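Cystathionine beta-lyases/cystathionine gamma-synthases (Corynebacterium glutamicum, PDB 5X5H) probably catalyses the pyridoxal-phosphate-dependent condensation of O-succinyl-L-homoserine with L-cysteine to L,L-cystathionine and succinate, a step of methionine biosynthesis. Local coordinates at residues I32-T37 against S240-Y245; A62-V67 against Y75-S80; F90-K95 against E226-M231; K325-A330 against E373-D378. One frame throughout, in Å; residues are numbered along the deposited sequence.

Interaction 1. Residues I32-T37 against S240-Y245; sequences IYASTT and SVFDAY
Ile32 carries the dense part of this contact, spreading its branches over three side chains at the start of helix 241-251. Its CG1 is trans to the carbonyl carbon (chi1 -59°), which sends CD1 over one face of the Tyr245 ring in a CH-pi contact, 4.0 Å from the ring centroid and 24° off the normal. The other branch, CG2, lies 3.7 Å from Val241 CG2 and sits above one face of the Phe242 ring, offset toward its rim, with 4.1 Å between Ile32 CG2 and Phe242 CE1. Ala34 extends the patch: its CB is 3.9 Å from Phe242 CZ, and its CA packs against Val241 CG2. No hydrogen bond crosses between the two segments. The loop is shaped by two consecutive inverse gamma turns, centred on Tyr33 and Ala34, while the helix begins at Ser240, an N-cap residue whose OG accepts a weak bond from Phe242 N. In the tetramer of this trans-sulfuration enzyme the loop before strand 45-46 meets other subunits, and here Ser35 OG bonds to Asn29 N of the second subunit. Contact is thinner at Tyr33 and fades after Ala34. Tyr33 offers Val241 little but its carbonyl, O lying 3.6 Å from Val241 CG1, and its ring, with CB directed away from the helix, stands edge-to-face with Tyr25 of the second subunit. Although this looser side draws little on the helix, it is buried rather than open to solvent; Thr37 OG1 bonds to Glu331 O of the third subunit, and Tyr245 OH, past the Ile32 contact, reaches Asp211 of the fourth.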
loop_
_atom_site.group_PDB
_atom_site.type_symbol
_atom_site.label_atom_id
_atom_site.label_comp_id
_atom_site.label_asym_id
_atom_site.label_seq_id
_atom_site.Cartn_x
_atom_site.Cartn_y
_atom_site.Cartn_z
ATOM N N ILE A 32 -1.847 0.992 9.897
ATOM C CA ILE A 32 -1.472 2.006 8.938
ATOM C C ILE A 32 -2.534 3.085 9.001
ATOM O O ILE A 32 -3.686 2.827 8.499
ATOM C CB ILE A 32 -1.206 1.429 7.552
ATOM C CG1 ILE A 32 -0.084 0.414 7.657
ATOM C CG2 ILE A 32 -0.811 2.562 6.622
ATOM C CD1 ILE A 32 0.035 -0.403 6.368
ATOM N N TYR A 33 -2.277 4.218 9.654
ATOM C CA TYR A 33 -3.299 5.238 9.788
ATOM C C TYR A 33 -3.254 6.211 8.619
ATOM O O TYR A 33 -2.775 7.323 8.694
ATOM C CB TYR A 33 -3.068 5.994 11.119
ATOM C CG TYR A 33 -3.434 5.185 12.353
ATOM C CD1 TYR A 33 -4.751 5.126 12.732
ATOM C CD2 TYR A 33 -2.549 4.397 13.055
ATOM C CE1 TYR A 33 -5.122 4.394 13.810
ATOM C CE2 TYR A 33 -2.922 3.636 14.149
ATOM C CZ TYR A 33 -4.219 3.636 14.498
ATOM O OH TYR A 33 -4.645 2.837 15.570
ATOM N N ALA A 34 -3.781 5.734 7.501
ATOM C CA ALA A 34 -3.901 6.544 6.287
ATOM C C ALA A 34 -5.059 7.501 6.277
ATOM O O ALA A 34 -6.122 7.278 5.693
ATOM C CB ALA A 34 -3.904 5.625 5.021
ATOM N N SER A 35 -4.824 8.518 7.100
ATOM C CA SER A 35 -5.758 9.568 7.407
ATOM C C SER A 35 -4.988 10.809 7.520
ATOM O O SER A 35 -3.922 10.810 8.222
ATOM C CB SER A 35 -6.525 9.371 8.699
ATOM O OG SER A 35 -7.447 8.305 8.669
ATOM N N THR A 36 -5.430 11.924 6.966
ATOM C CA THR A 36 -4.714 13.207 7.140
ATOM C C THR A 36 -5.138 13.883 8.421
ATOM O O THR A 36 -4.427 14.805 8.868
ATOM C CB THR A 36 -5.031 14.140 5.987
ATOM O OG1 THR A 36 -6.447 14.281 5.919
ATOM C CG2 THR A 36 -4.546 13.575 4.690
ATOM N N THR A 37 -6.304 13.532 8.965
ATOM C CA THR A 37 -6.870 14.247 10.120
ATOM C C THR A 37 -7.547 13.272 11.026
ATOM O O THR A 37 -7.844 12.089 10.699
ATOM C CB THR A 37 -7.731 15.364 9.555
ATOM O OG1 THR A 37 -8.134 16.185 10.669
ATOM C CG2 THR A 37 -9.018 14.892 8.875
ATOM N N SER A 240 5.328 9.443 4.210
ATOM C CA SER A 240 4.044 8.758 4.097
ATOM C C SER A 240 3.854 7.729 5.199
ATOM O O SER A 240 4.819 7.067 5.679
ATOM C CB SER A 240 4.105 7.927 2.781
ATOM O OG SER A 240 3.023 7.078 2.620
ATOM N N VAL A 241 2.636 7.476 5.628
ATOM C CA VAL A 241 2.362 6.436 6.599
ATOM C C VAL A 241 2.684 5.077 6.008
ATOM O O VAL A 241 3.102 4.152 6.704
ATOM C CB VAL A 241 0.958 6.430 7.223
ATOM C CG1 VAL A 241 0.722 7.700 7.997
ATOM C CG2 VAL A 241 -0.090 6.204 6.141
ATOM N N PHE A 242 2.477 4.879 4.711
ATOM C CA PHE A 242 2.784 3.587 4.093
ATOM C C PHE A 242 4.287 3.410 4.164
ATOM O O PHE A 242 4.779 2.307 4.448
ATOM C CB PHE A 242 2.292 3.552 2.600
ATOM C CG PHE A 242 0.849 3.587 2.463
ATOM C CD1 PHE A 242 0.100 2.396 2.547
ATOM C CD2 PHE A 242 0.175 4.806 2.324
ATOM C CE1 PHE A 242 -1.304 2.405 2.513
ATOM C CE2 PHE A 242 -1.233 4.781 2.266
ATOM C CZ PHE A 242 -1.908 3.619 2.351
ATOM N N ASP A 243 5.058 4.439 3.850
ATOM C CA ASP A 243 6.527 4.320 3.872
ATOM C C ASP A 243 6.986 4.089 5.294
ATOM O O ASP A 243 7.897 3.290 5.534
ATOM C CB ASP A 243 7.151 5.566 3.306
ATOM C CG ASP A 243 7.086 5.572 1.752
ATOM O OD1 ASP A 243 6.531 4.634 1.113
ATOM O OD2 ASP A 243 7.656 6.542 1.225
ATOM N N ALA A 244 6.442 4.782 6.304
ATOM C CA ALA A 244 6.893 4.579 7.693
ATOM C C ALA A 244 6.564 3.154 8.137
ATOM O O ALA A 244 7.375 2.537 8.873
ATOM C CB ALA A 244 6.191 5.514 8.618
ATOM N N TYR A 245 5.459 2.567 7.705
ATOM C CA TYR A 245 5.168 1.165 7.998
ATOM C C TYR A 245 6.184 0.244 7.335
ATOM O O TYR A 245 6.735 -0.667 8.013
ATOM C CB TYR A 245 3.740 0.776 7.476
ATOM C CG TYR A 245 3.477 -0.692 7.749
ATOM C CD1 TYR A 245 3.115 -1.114 8.974
ATOM C CD2 TYR A 245 3.661 -1.614 6.743
ATOM C CE1 TYR A 245 2.949 -2.414 9.293
ATOM C CE2 TYR A 245 3.539 -2.976 7.019
ATOM C CZ TYR A 245 3.206 -3.360 8.332
ATOM O OH TYR A 245 3.111 -4.748 8.683
#

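Interaction 2. Residues A62-V67 against Y75-S80; sequences ALEQTV and YGRAFS
Glu64 and Ala78 make the direct polar link: Ala78 N donates to Glu64 OE2 over 2.8 Å, nearly straight at 164°, meeting the oxygen on its anti side and somewhat out of the carboxylate plane. With CG trans to the carbonyl carbon (chi1 -71°) and an extended chain beyond it, Glu64 reaches across the strand backbone, its CB 3.4 Å from Gly76 O. The ionic part is looser. Glu64 OE1 and Arg77 NH1 form a long salt bridge of 3.9 Å, with carboxylate and guanidinium almost perpendicular, and water 1 fills in between, 2.8 Å from Glu64 OE1 and accepting from Arg77 NH1. Water 2 lies within hydrogen-bonding distance of both Glu64 OE1 and Gly76 O. Apolar contact is slight, Leu63 CD2 lying 4.5 Å from Ala78 CB. Lacking a side chain, Gly76 lets the backbones close in, Glu64 CA to Gly76 CA 4.9 Å. Gln232 of helix 222-235 also bonds to Glu64 OE2, and Asp225 of that helix takes Arg77 NH2 in a salt bridge. Helical residues 62-67 run at 132° to strand 75-79, an outermost strand of the seven-stranded sheet within this chain; Leu63 packs on helix 241-251 and on Leu216 of the antiparallel neighbour, strand 215-219.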
loop_
_atom_site.group_PDB
_atom_site.type_symbol
_atom_site.label_atom_id
_atom_site.label_comp_id
_atom_site.label_asym_id
_atom_site.label_seq_id
_atom_site.Cartn_x
_atom_site.Cartn_y
_atom_site.Cartn_z
ATOM N N ALA A 62 5.551 5.386 15.653
ATOM C CA ALA A 62 6.051 4.025 15.937
ATOM C C ALA A 62 7.443 3.807 15.389
ATOM O O ALA A 62 8.351 3.278 16.078
ATOM C CB ALA A 62 5.060 2.937 15.506
ATOM N N LEU A 63 7.634 4.211 14.144
ATOM C CA LEU A 63 8.974 4.144 13.529
ATOM C C LEU A 63 10.030 4.959 14.260
ATOM O O LEU A 63 11.132 4.445 14.608
ATOM C CB LEU A 63 8.907 4.545 12.086
ATOM C CG LEU A 63 10.251 4.720 11.369
ATOM C CD1 LEU A 63 11.072 3.438 11.313
ATOM C CD2 LEU A 63 10.062 5.343 10.038
ATOM N N GLU A 64 9.671 6.189 14.546
ATOM C CA GLU A 64 10.548 7.122 15.260
ATOM C C GLU A 64 11.012 6.593 16.567
ATOM O O GLU A 64 12.216 6.589 16.939
ATOM C CB GLU A 64 9.785 8.447 15.525
ATOM C CG GLU A 64 9.567 9.231 14.250
ATOM C CD GLU A 64 8.731 10.520 14.394
ATOM O OE1 GLU A 64 8.006 10.669 15.451
ATOM O OE2 GLU A 64 8.733 11.369 13.464
ATOM N N GLN A 65 10.098 6.012 17.346
ATOM C CA GLN A 65 10.414 5.487 18.664
ATOM C C GLN A 65 11.281 4.277 18.590
ATOM O O GLN A 65 12.106 4.007 19.460
ATOM C CB GLN A 65 9.112 5.228 19.447
ATOM C CG GLN A 65 8.385 6.514 19.793
ATOM C CD GLN A 65 9.113 7.405 20.704
ATOM O OE1 GLN A 65 9.558 8.529 20.369
ATOM N NE2 GLN A 65 9.395 6.875 21.887
ATOM N N THR A 66 11.137 3.460 17.547
ATOM C CA THR A 66 11.896 2.270 17.343
ATOM C C THR A 66 13.354 2.680 17.080
ATOM O O THR A 66 14.281 2.194 17.702
ATOM C CB THR A 66 11.386 1.384 16.249
ATOM O OG1 THR A 66 10.005 1.063 16.418
ATOM C CG2 THR A 66 12.139 0.078 16.209
ATOM N N VAL A 67 13.605 3.500 16.063
ATOM C CA VAL A 67 14.984 3.896 15.777
ATOM C C VAL A 67 15.645 4.652 16.960
ATOM O O VAL A 67 16.840 4.423 17.247
ATOM C CB VAL A 67 15.051 4.667 14.462
ATOM C CG1 VAL A 67 16.524 5.141 14.173
ATOM C CG2 VAL A 67 14.547 3.818 13.291
ATOM N N TYR A 75 14.695 10.397 21.922
ATOM C CA TYR A 75 13.860 11.135 20.903
ATOM C C TYR A 75 14.296 10.781 19.497
ATOM O O TYR A 75 15.505 10.654 19.179
ATOM C CB TYR A 75 14.036 12.597 21.112
ATOM C CG TYR A 75 13.815 13.103 22.526
ATOM C CD1 TYR A 75 12.523 13.079 23.047
ATOM C CD2 TYR A 75 14.825 13.519 23.306
ATOM C CE1 TYR A 75 12.255 13.493 24.342
ATOM C CE2 TYR A 75 14.556 13.952 24.626
ATOM C CZ TYR A 75 13.338 13.852 25.105
ATOM O OH TYR A 75 13.078 14.232 26.434
ATOM N N GLY A 76 13.326 10.752 18.605
ATOM C CA GLY A 76 13.488 10.502 17.220
ATOM C C GLY A 76 12.446 11.180 16.385
ATOM O O GLY A 76 11.284 11.238 16.759
ATOM N N ARG A 77 12.802 11.687 15.187
ATOM C CA ARG A 77 11.843 12.257 14.274
ATOM C C ARG A 77 12.179 11.881 12.853
ATOM O O ARG A 77 13.386 11.909 12.481
ATOM C CB ARG A 77 11.722 13.759 14.369
ATOM C CG ARG A 77 11.359 14.322 15.792
ATOM C CD ARG A 77 9.901 14.078 16.126
ATOM N NE ARG A 77 9.659 14.464 17.523
ATOM C CZ ARG A 77 8.528 14.308 18.184
ATOM N NH1 ARG A 77 7.484 13.845 17.572
ATOM N NH2 ARG A 77 8.467 14.643 19.459
ATOM N N ALA A 78 11.169 11.497 12.062
ATOM C CA ALA A 78 11.303 10.998 10.713
ATOM C C ALA A 78 10.928 11.995 9.698
ATOM O O ALA A 78 10.116 12.901 9.840
ATOM C CB ALA A 78 10.487 9.752 10.521
ATOM N N PHE A 79 11.575 11.848 8.525
ATOM C CA PHE A 79 11.498 12.746 7.417
ATOM C C PHE A 79 11.385 11.976 6.073
ATOM O O PHE A 79 11.715 10.794 6.031
ATOM C CB PHE A 79 12.710 13.704 7.374
ATOM C CG PHE A 79 12.797 14.549 8.636
ATOM C CD1 PHE A 79 12.018 15.644 8.793
ATOM C CD2 PHE A 79 13.527 14.099 9.739
ATOM C CE1 PHE A 79 12.033 16.417 9.962
ATOM C CE2 PHE A 79 13.595 14.810 10.898
ATOM C CZ PHE A 79 12.805 15.935 11.025
ATOM N N SER A 80 11.047 12.717 5.004
ATOM C CA SER A 80 10.798 12.119 3.725
ATOM C C SER A 80 12.059 11.473 3.092
ATOM O O SER A 80 11.899 10.674 2.158
ATOM C CB SER A 80 10.398 13.204 2.700
ATOM O OG SER A 80 9.408 13.997 3.164
HETATM O O HOH W 1 6.501 13.006 14.923
HETATM O O HOH W 2 8.696 10.455 18.168
#

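Interaction 3. Residues F90-K95 against E226-M231; sequences FRIILK and EELLFM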
loop_
_atom_site.group_PDB
_atom_site.type_symbol
_atom_site.label_atom_id
_atom_site.label_comp_id
_atom_site.label_asym_id
_atom_site.label_seq_id
_atom_site.Cartn_x
_atom_site.Cartn_y
_atom_site.Cartn_z
ATOM N N PHE A 90 20.323 21.039 9.652
ATOM C CA PHE A 90 21.114 22.182 9.295
ATOM C C PHE A 90 20.361 23.466 9.707
ATOM O O PHE A 90 20.942 24.454 10.219
ATOM C CB PHE A 90 21.503 22.318 7.820
ATOM C CG PHE A 90 22.574 21.398 7.312
ATOM C CD1 PHE A 90 23.314 20.539 8.087
ATOM C CD2 PHE A 90 22.762 21.353 5.968
ATOM C CE1 PHE A 90 24.299 19.678 7.509
ATOM C CE2 PHE A 90 23.734 20.525 5.407
ATOM C CZ PHE A 90 24.480 19.743 6.194
ATOM N N ARG A 91 19.060 23.552 9.394
ATOM C CA ARG A 91 18.272 24.751 9.625
ATOM C C ARG A 91 18.038 24.977 11.056
ATOM O O ARG A 91 17.756 26.144 11.389
ATOM C CB ARG A 91 16.972 24.669 8.768
ATOM C CG ARG A 91 17.337 24.795 7.310
ATOM C CD ARG A 91 16.172 24.269 6.494
ATOM N NE ARG A 91 15.241 25.343 6.316
ATOM C CZ ARG A 91 14.104 25.259 5.644
ATOM N NH1 ARG A 91 13.763 24.124 5.096
ATOM N NH2 ARG A 91 13.441 26.365 5.404
ATOM N N ILE A 92 18.035 23.970 11.878
ATOM C CA ILE A 92 17.893 24.121 13.331
ATOM C C ILE A 92 19.217 24.645 13.937
ATOM O O ILE A 92 19.249 25.570 14.733
ATOM C CB ILE A 92 17.505 22.811 13.976
ATOM C CG1 ILE A 92 16.062 22.503 13.573
ATOM C CG2 ILE A 92 17.640 22.851 15.497
ATOM C CD1 ILE A 92 15.680 21.092 13.867
ATOM N N ILE A 93 20.332 24.046 13.529
ATOM C CA ILE A 93 21.613 24.280 14.189
ATOM C C ILE A 93 22.242 25.554 13.653
ATOM O O ILE A 93 22.965 26.215 14.460
ATOM C CB ILE A 93 22.501 23.066 14.008
ATOM C CG1 ILE A 93 21.944 21.902 14.805
ATOM C CG2 ILE A 93 23.951 23.335 14.552
ATOM C CD1 ILE A 93 22.614 20.587 14.637
ATOM N N LEU A 94 22.064 25.895 12.419
ATOM C CA LEU A 94 22.793 27.001 11.763
ATOM C C LEU A 94 21.803 28.142 11.495
ATOM O O LEU A 94 20.559 27.948 11.301
ATOM C CB LEU A 94 23.281 26.539 10.423
ATOM C CG LEU A 94 24.245 25.347 10.448
ATOM C CD1 LEU A 94 24.459 24.759 9.112
ATOM C CD2 LEU A 94 25.605 25.662 11.068
ATOM N N LYS A 95 22.375 29.337 11.409
ATOM C CA LYS A 95 21.794 30.560 10.872
ATOM C C LYS A 95 22.795 31.328 10.062
ATOM O O LYS A 95 23.993 30.958 10.123
ATOM C CB LYS A 95 21.295 31.440 12.095
ATOM C CG LYS A 95 20.208 30.805 12.934
ATOM C CD LYS A 95 18.913 30.578 12.124
ATOM C CE LYS A 95 17.885 29.727 12.911
ATOM N NZ LYS A 95 18.376 28.364 13.237
ATOM N N GLU A 226 12.156 19.124 20.375
ATOM C CA GLU A 226 11.096 20.110 20.142
ATOM C C GLU A 226 11.301 20.857 18.823
ATOM O O GLU A 226 10.330 21.137 18.123
ATOM C CB GLU A 226 11.067 21.151 21.318
ATOM C CG GLU A 226 10.504 20.589 22.592
ATOM C CD GLU A 226 10.827 21.501 23.802
ATOM O OE1 GLU A 226 11.547 22.550 23.719
ATOM O OE2 GLU A 226 10.490 21.009 24.894
ATOM N N GLU A 227 12.523 21.271 18.490
ATOM C CA GLU A 227 12.787 22.002 17.249
ATOM C C GLU A 227 12.591 21.024 16.048
ATOM O O GLU A 227 12.049 21.478 15.038
ATOM C CB GLU A 227 14.210 22.553 17.227
ATOM C CG GLU A 227 14.485 23.654 18.281
ATOM C CD GLU A 227 13.370 24.691 18.200
ATOM O OE1 GLU A 227 13.128 25.260 17.092
ATOM O OE2 GLU A 227 12.600 24.822 19.198
ATOM N N LEU A 228 12.991 19.776 16.168
ATOM C CA LEU A 228 12.758 18.761 15.032
ATOM C C LEU A 228 11.279 18.625 14.816
ATOM O O LEU A 228 10.832 18.600 13.677
ATOM C CB LEU A 228 13.418 17.448 15.390
ATOM C CG LEU A 228 14.962 17.445 15.302
ATOM C CD1 LEU A 228 15.510 16.264 16.057
ATOM C CD2 LEU A 228 15.401 17.414 13.844
ATOM N N LEU A 229 10.488 18.519 15.890
ATOM C CA LEU A 229 9.028 18.457 15.736
ATOM C C LEU A 229 8.436 19.685 15.124
ATOM O O LEU A 229 7.590 19.609 14.240
ATOM C CB LEU A 229 8.411 18.154 17.119
ATOM C CG LEU A 229 6.869 18.148 17.144
ATOM C CD1 LEU A 229 6.328 17.054 16.285
ATOM C CD2 LEU A 229 6.410 17.951 18.589
ATOM N N PHE A 230 8.899 20.886 15.564
ATOM C CA PHE A 230 8.449 22.133 15.046
ATOM C C PHE A 230 8.708 22.164 13.571
ATOM O O PHE A 230 7.845 22.535 12.760
ATOM C CB PHE A 230 9.161 23.304 15.730
ATOM C CG PHE A 230 8.877 24.626 15.090
ATOM C CD1 PHE A 230 7.687 25.265 15.405
ATOM C CD2 PHE A 230 9.664 25.148 14.055
ATOM C CE1 PHE A 230 7.356 26.469 14.766
ATOM C CE2 PHE A 230 9.307 26.342 13.424
ATOM C CZ PHE A 230 8.159 26.960 13.767
ATOM N N MET A 231 9.894 21.738 13.140
ATOM C CA MET A 231 10.206 21.810 11.741
ATOM C C MET A 231 9.529 20.713 10.889
ATOM O O MET A 231 9.170 20.942 9.718
ATOM C CB MET A 231 11.757 21.733 11.530
ATOM C CG MET A 231 12.468 22.869 12.120
ATOM S SD MET A 231 12.218 24.488 11.376
ATOM C CE MET A 231 13.564 24.478 10.194
#
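Helix 82-93, near its C-terminal end, faces the middle of helix 222-235, the two backbones coming nearest at Ile92 and Glu227, whose CA atoms are 6.8 Å apart. Ile92 carries most of the contact. Its CG1 lies trans to the carbonyl carbon (chi1 -70°), and CD1 at the end of that branch drops against the backbone between Glu227 and Leu228, 3.8 Å from Glu227 C. The same methyl touches Leu228 CD2 at 3.7 Å, where the two side chains cross at about a right angle. The shorter branch stays over Glu227, with Ile92 CG2 3.9 Å from Glu227 CB, so the aliphatic root of the glutamate serves the contact. One turn further on, Met231 runs alongside Ile92 in the opposite sense, its CG 3.9 Å from Ile92 CG1. Bends at chi2 (-68°) and chi3 (-91°) curl its thioether round to bring CE within 3.7 Å of Arg91 CB. The Arg91 head group turns to other partners, forming salt bridges with Asp87 of its own helix and with Asp87 of the third subunit. Just past the end of the first helix, Lys95 NZ folds back to bond the carbonyl oxygens of Arg91 and Leu94. Leu228 and Met231 also pack on Ile88 of helix 82-93, and Leu228 on Arg77 and Phe79 of strand 75-79. The arrangement is apolar helix-helix packing beside the mixed seven-stranded sheet of the PLP-binding domain, with Met83 and Gly82 of the cofactor site at the other end of helix 82-93.

Interaction 4. Residues K325-A330 against E373-D378; sequences KLICLA and EDLLAD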
loop_
_atom_site.group_PDB
_atom_site.type_symbol
_atom_site.label_atom_id
_atom_site.label_comp_id
_atom_site.label_asym_id
_atom_site.label_seq_id
_atom_site.Cartn_x
_atom_site.Cartn_y
_atom_site.Cartn_z
ATOM N N LYS A 325 27.135 -10.149 -13.003
ATOM C CA LYS A 325 25.860 -10.644 -13.412
ATOM C C LYS A 325 24.886 -10.896 -12.274
ATOM O O LYS A 325 23.736 -11.220 -12.563
ATOM C CB LYS A 325 26.061 -11.945 -14.144
ATOM C CG LYS A 325 26.867 -11.784 -15.430
ATOM C CD LYS A 325 26.950 -13.081 -16.193
ATOM C CE LYS A 325 25.588 -13.686 -16.575
ATOM N NZ LYS A 325 24.731 -12.803 -17.449
ATOM N N LEU A 326 25.349 -10.863 -11.037
ATOM C CA LEU A 326 24.449 -10.981 -9.862
ATOM C C LEU A 326 24.388 -9.671 -9.164
ATOM O O LEU A 326 23.297 -9.169 -8.862
ATOM C CB LEU A 326 24.992 -12.096 -8.970
ATOM C CG LEU A 326 24.259 -12.310 -7.674
ATOM C CD1 LEU A 326 22.797 -12.596 -7.913
ATOM C CD2 LEU A 326 24.903 -13.525 -7.000
ATOM N N ILE A 327 25.537 -9.053 -8.899
ATOM C CA ILE A 327 25.630 -7.726 -8.365
ATOM C C ILE A 327 25.171 -6.744 -9.408
ATOM O O ILE A 327 25.700 -6.774 -10.549
ATOM C CB ILE A 327 27.043 -7.384 -7.887
ATOM C CG1 ILE A 327 27.569 -8.472 -6.912
ATOM C CG2 ILE A 327 27.169 -6.055 -7.176
ATOM C CD1 ILE A 327 29.034 -8.326 -6.565
ATOM N N CYS A 328 24.211 -5.893 -9.076
ATOM C CA CYS A 328 23.640 -5.014 -10.071
ATOM C C CYS A 328 24.225 -3.636 -10.027
ATOM O O CYS A 328 24.353 -2.981 -9.034
ATOM C CB CYS A 328 22.136 -4.937 -9.760
ATOM S SG CYS A 328 21.143 -4.047 -11.029
ATOM N N LEU A 329 24.470 -3.112 -11.252
ATOM C CA LEU A 329 24.887 -1.696 -11.487
ATOM C C LEU A 329 23.720 -0.740 -11.261
ATOM O O LEU A 329 22.810 -0.673 -12.081
ATOM C CB LEU A 329 25.450 -1.561 -12.885
ATOM C CG LEU A 329 26.039 -0.177 -13.073
ATOM C CD1 LEU A 329 27.200 0.252 -12.253
ATOM C CD2 LEU A 329 26.493 -0.059 -14.564
ATOM N N ALA A 330 23.810 -0.035 -10.168
ATOM C CA ALA A 330 22.755 0.887 -9.749
ATOM C C ALA A 330 23.231 1.732 -8.650
ATOM O O ALA A 330 24.175 1.356 -7.890
ATOM C CB ALA A 330 21.510 0.061 -9.271
ATOM N N GLU A 373 28.943 -17.982 -1.824
ATOM C CA GLU A 373 29.515 -18.705 -2.985
ATOM C C GLU A 373 29.113 -18.087 -4.287
ATOM O O GLU A 373 29.930 -18.002 -5.199
ATOM C CB GLU A 373 29.141 -20.175 -3.025
ATOM C CG GLU A 373 29.610 -20.942 -1.781
ATOM C CD GLU A 373 28.687 -20.846 -0.523
ATOM O OE1 GLU A 373 27.558 -20.126 -0.486
ATOM O OE2 GLU A 373 29.228 -21.370 0.541
ATOM N N ASP A 374 27.890 -17.630 -4.417
ATOM C CA ASP A 374 27.451 -17.026 -5.613
ATOM C C ASP A 374 28.062 -15.603 -5.799
ATOM O O ASP A 374 28.401 -15.212 -6.915
ATOM C CB ASP A 374 25.916 -16.882 -5.623
ATOM C CG ASP A 374 25.220 -18.216 -5.552
ATOM O OD1 ASP A 374 25.711 -19.243 -6.108
ATOM O OD2 ASP A 374 24.103 -18.258 -4.970
ATOM N N LEU A 375 28.186 -14.845 -4.730
ATOM C CA LEU A 375 28.820 -13.486 -4.828
ATOM C C LEU A 375 30.301 -13.671 -5.167
ATOM O O LEU A 375 30.807 -12.928 -5.992
ATOM C CB LEU A 375 28.656 -12.773 -3.523
ATOM C CG LEU A 375 27.211 -12.313 -3.216
ATOM C CD1 LEU A 375 27.061 -11.874 -1.750
ATOM C CD2 LEU A 375 26.689 -11.304 -4.231
ATOM N N LEU A 376 31.009 -14.604 -4.522
ATOM C CA LEU A 376 32.470 -14.859 -4.857
ATOM C C LEU A 376 32.557 -15.222 -6.318
ATOM O O LEU A 376 33.483 -14.709 -7.030
ATOM C CB LEU A 376 33.034 -15.938 -3.984
ATOM C CG LEU A 376 33.387 -15.552 -2.591
ATOM C CD1 LEU A 376 33.551 -16.734 -1.672
ATOM C CD2 LEU A 376 34.664 -14.706 -2.586
ATOM N N ALA A 377 31.696 -16.072 -6.809
ATOM C CA ALA A 377 31.764 -16.504 -8.201
ATOM C C ALA A 377 31.562 -15.358 -9.140
ATOM O O ALA A 377 32.201 -15.189 -10.225
ATOM C CB ALA A 377 30.816 -17.643 -8.472
ATOM N N ASP A 378 30.626 -14.458 -8.797
ATOM C CA ASP A 378 30.344 -13.309 -9.655
ATOM C C ASP A 378 31.481 -12.326 -9.678
ATOM O O ASP A 378 31.879 -11.827 -10.793
ATOM C CB ASP A 378 29.047 -12.594 -9.215
ATOM C CG ASP A 378 28.525 -11.627 -10.213
ATOM O OD1 ASP A 378 28.568 -11.904 -11.454
ATOM O OD2 ASP A 378 27.953 -10.553 -9.797
#
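The carboxylate of Asp378 gathers three successive backbone N-H groups, those of Lys325, Leu326 and Ile327. Lys325 N donates to the syn lone pair of Asp378 OD1 over 2.7 Å, almost straight at 173°. The second oxygen takes the other two: Leu326 N is 2.9 Å from Asp378 OD2 and comes from above the carboxylate plane, whereas Ile327 N, 3.0 Å from Asp378 OD2, arrives nearly in line with the C-O bond. Both donors lie on the same face of that plane. Asp378 CG is trans to its backbone nitrogen (chi1 -166°), which carries the carboxylate out from the helix to the turn. Gln381 NE2, one turn later in the helix, bonds to Asp378 OD1, so each oxygen has two donors. Such a cluster of N-H groups would be expected to favour the charged form of this buried aspartate. Beside it, Leu326 CD2 packs 3.8 Å from Asp374 CB and 4.0 Å from Leu375 CD2; the latter methyl also meets Ile327 CG1. Asp374 OD2 is satisfied across the assembly by Thr12 OG1 and Gly9 N of the fourth subunit. Ile327 O accepts from Thr324 OG1. Helix 372-384 thereby holds the turn leading into strand 328-329, an outermost strand of the five-stranded sheet within this chain, which runs parallel to strand 339-341, while Leu375 also packs against helix 254-273.

In the fold
Interaction 2 touches both interaction 1 and interaction 3 and so connects them, although those two do not meet. Interaction 1 closes the longest loop, with interactions 2 and 3 nested inside it in series, and interaction 4 follows later in the chain. Leu63 meets Ala244 where interactions 1 and 2 touch, their centres 13 Å apart. Interactions 2 and 3, 16 Å apart, join through Arg77 and Phe79 against Leu228 and Leu229, linking strand 75-79 of the seven-stranded sheet to helix 222-235. Interaction 4 belongs to the separate five-stranded sheet, its centre 42 Å from that of interaction 3 and on the opposite side of the chain's centre. Interactions 1, 3 and 4 all reach the third subunit, so both sheet regions contribute to the tetramer.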